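PDB 2ZYN: solute-binding protein from Thermoactinomyces vulgaris, which binds cyclodextrins, a ring of glucose units being bound in this structure, probably as the extracellular sugar receptor of a carbohydrate transport system. Local coordinates for residues G235-G240 / I260-A265. Residues are numbered along the deposited sequence; the frame is centred on the assembly and turned at random.
Sequences GLFKSG and INVGVA
Ile-260 lies over the final turn of helix 230-238, its two branches divided between an aromatic ring and backbone carbonyls. Ile-260 CG2 approaches the outer end of the Phe-237 ring obliquely, 3.6 Å from CE2 and 3.8 Å from CZ. With CG1 anti to the carbonyl carbon (chi1 -50°), the other branch of Ile-260 diverges from CG2 and puts CD1 3.4 Å from Phe-237 O and 3.8 Å from Lys-238 O. Phe-237 O also accepts a hydrogen bond from Gly-240 N (3.1 Å), so this carbonyl is already bonded within the turn; Gly-240, the first residue to leave helical backbone angles, adopts positive phi in a Schellman motif. With CG anti to its own nitrogen (chi1 -170°), Phe-237 extends its ring toward Val-262, whose CG1 stands at the ring edge, near its plane, 4.2 Å from Phe-237 CE2. Lys-238 NZ forms a salt bridge with Asp-254. Tyr-255 of helix 252-257 meets the Phe-237 ring at about 50°, and Val-242 and Val-245 of strand 242-247 also touch Phe-237. Within this solute-binding protein fold, the contact joins the C-terminal turn of helix 230-238 to Ile-260, just before edge strand 262-265, and to Val-262, its first residue; that strand pairs antiparallel with strand 132-136.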
loop_
_atom_site.group_PDB
_atom_site.type_symbol
_atom_site.label_atom_id
_atom_site.label_comp_id
_atom_site.label_asym_id
_atom_site.label_seq_id
_atom_site.Cartn_x
_atom_site.Cartn_y
_atom_site.Cartn_z
ATOM N N GLY A 235 -5.681 -14.207 -9.263
ATOM C CA GLY A 235 -6.452 -15.329 -9.804
ATOM C C GLY A 235 -5.579 -16.449 -10.332
ATOM O O GLY A 235 -5.817 -17.622 -10.040
ATOM N N LEU A 236 -4.557 -16.084 -11.101
ATOM C CA LEU A 236 -3.651 -17.062 -11.700
ATOM C C LEU A 236 -2.750 -17.735 -10.662
ATOM O O LEU A 236 -2.400 -18.907 -10.808
ATOM C CB LEU A 236 -2.822 -16.415 -12.818
ATOM C CG LEU A 236 -3.434 -16.311 -14.220
ATOM C CD1 LEU A 236 -4.850 -15.731 -14.235
ATOM C CD2 LEU A 236 -2.526 -15.493 -15.118
ATOM N N PHE A 237 -2.385 -17.000 -9.615
ATOM C CA PHE A 237 -1.615 -17.582 -8.513
ATOM C C PHE A 237 -2.466 -18.551 -7.698
ATOM O O PHE A 237 -2.020 -19.653 -7.373
ATOM C CB PHE A 237 -1.020 -16.492 -7.614
ATOM C CG PHE A 237 -0.030 -17.009 -6.601
ATOM C CD1 PHE A 237 1.268 -17.341 -6.981
ATOM C CD2 PHE A 237 -0.390 -17.153 -5.263
ATOM C CE1 PHE A 237 2.188 -17.815 -6.045
ATOM C CE2 PHE A 237 0.523 -17.619 -4.324
ATOM C CZ PHE A 237 1.815 -17.952 -4.716
ATOM N N LYS A 238 -3.694 -18.141 -7.384
ATOM C CA LYS A 238 -4.628 -18.976 -6.627
ATOM C C LYS A 238 -5.014 -20.249 -7.377
ATOM O O LYS A 238 -5.354 -21.258 -6.758
ATOM C CB LYS A 238 -5.884 -18.186 -6.258
ATOM C CG LYS A 238 -5.652 -17.103 -5.208
ATOM C CD LYS A 238 -6.961 -16.490 -4.738
ATOM C CE LYS A 238 -7.531 -15.521 -5.754
ATOM N NZ LYS A 238 -8.861 -15.024 -5.313
ATOM N N SER A 239 -4.956 -20.195 -8.707
ATOM C CA SER A 239 -5.270 -21.349 -9.556
ATOM C C SER A 239 -4.121 -22.355 -9.659
ATOM O O SER A 239 -4.284 -23.425 -10.257
ATOM C CB SER A 239 -5.678 -20.888 -10.957
ATOM O OG SER A 239 -4.553 -20.400 -11.666
ATOM N N GLY A 240 -2.964 -22.002 -9.101
ATOM C CA GLY A 240 -1.784 -22.872 -9.108
ATOM C C GLY A 240 -0.951 -22.796 -10.379
ATOM O O GLY A 240 -0.089 -23.641 -10.613
ATOM N N ILE A 260 -2.902 -22.645 -1.507
ATOM C CA ILE A 260 -1.501 -22.445 -1.865
ATOM C C ILE A 260 -0.592 -22.526 -0.632
ATOM O O ILE A 260 -0.760 -21.769 0.330
ATOM C CB ILE A 260 -1.272 -21.107 -2.636
ATOM C CG1 ILE A 260 -2.250 -20.962 -3.816
ATOM C CG2 ILE A 260 0.175 -20.995 -3.103
ATOM C CD1 ILE A 260 -2.114 -22.014 -4.918
ATOM N N ASN A 261 0.347 -23.469 -0.668
ATOM C CA ASN A 261 1.419 -23.548 0.319
ATOM C C ASN A 261 2.390 -22.408 0.045
ATOM O O ASN A 261 3.308 -22.535 -0.765
ATOM C CB ASN A 261 2.133 -24.904 0.239
ATOM C CG ASN A 261 3.154 -25.107 1.354
ATOM O OD1 ASN A 261 3.972 -26.024 1.291
ATOM N ND2 ASN A 261 3.108 -24.257 2.379
ATOM N N VAL A 262 2.169 -21.291 0.727
ATOM C CA VAL A 262 2.868 -20.048 0.420
ATOM C C VAL A 262 4.189 -19.886 1.166
ATOM O O VAL A 262 4.289 -20.179 2.360
ATOM C CB VAL A 262 1.968 -18.799 0.666
ATOM C CG1 VAL A 262 0.800 -18.786 -0.305
ATOM C CG2 VAL A 262 1.465 -18.742 2.104
ATOM N N GLY A 263 5.199 -19.429 0.434
ATOM C CA GLY A 263 6.458 -18.985 1.022
ATOM C C GLY A 263 6.639 -17.509 0.730
ATOM O O GLY A 263 6.159 -17.011 -0.290
ATOM N N VAL A 264 7.315 -16.800 1.627
ATOM C CA VAL A 264 7.586 -15.377 1.427
ATOM C C VAL A 264 9.062 -15.090 1.662
ATOM O O VAL A 264 9.619 -15.470 2.693
ATOM C CB VAL A 264 6.709 -14.479 2.336
ATOM C CG1 VAL A 264 6.973 -12.994 2.058
ATOM C CG2 VAL A 264 5.229 -14.798 2.147
ATOM N N ALA A 265 9.691 -14.433 0.692
ATOM C CA ALA A 265 11.093 -14.048 0.793
ATOM C C ALA A 265 11.271 -12.600 0.341
ATOM O O ALA A 265 10.480 -12.107 -0.465
ATOM C CB ALA A 265 11.957 -14.982 -0.044
#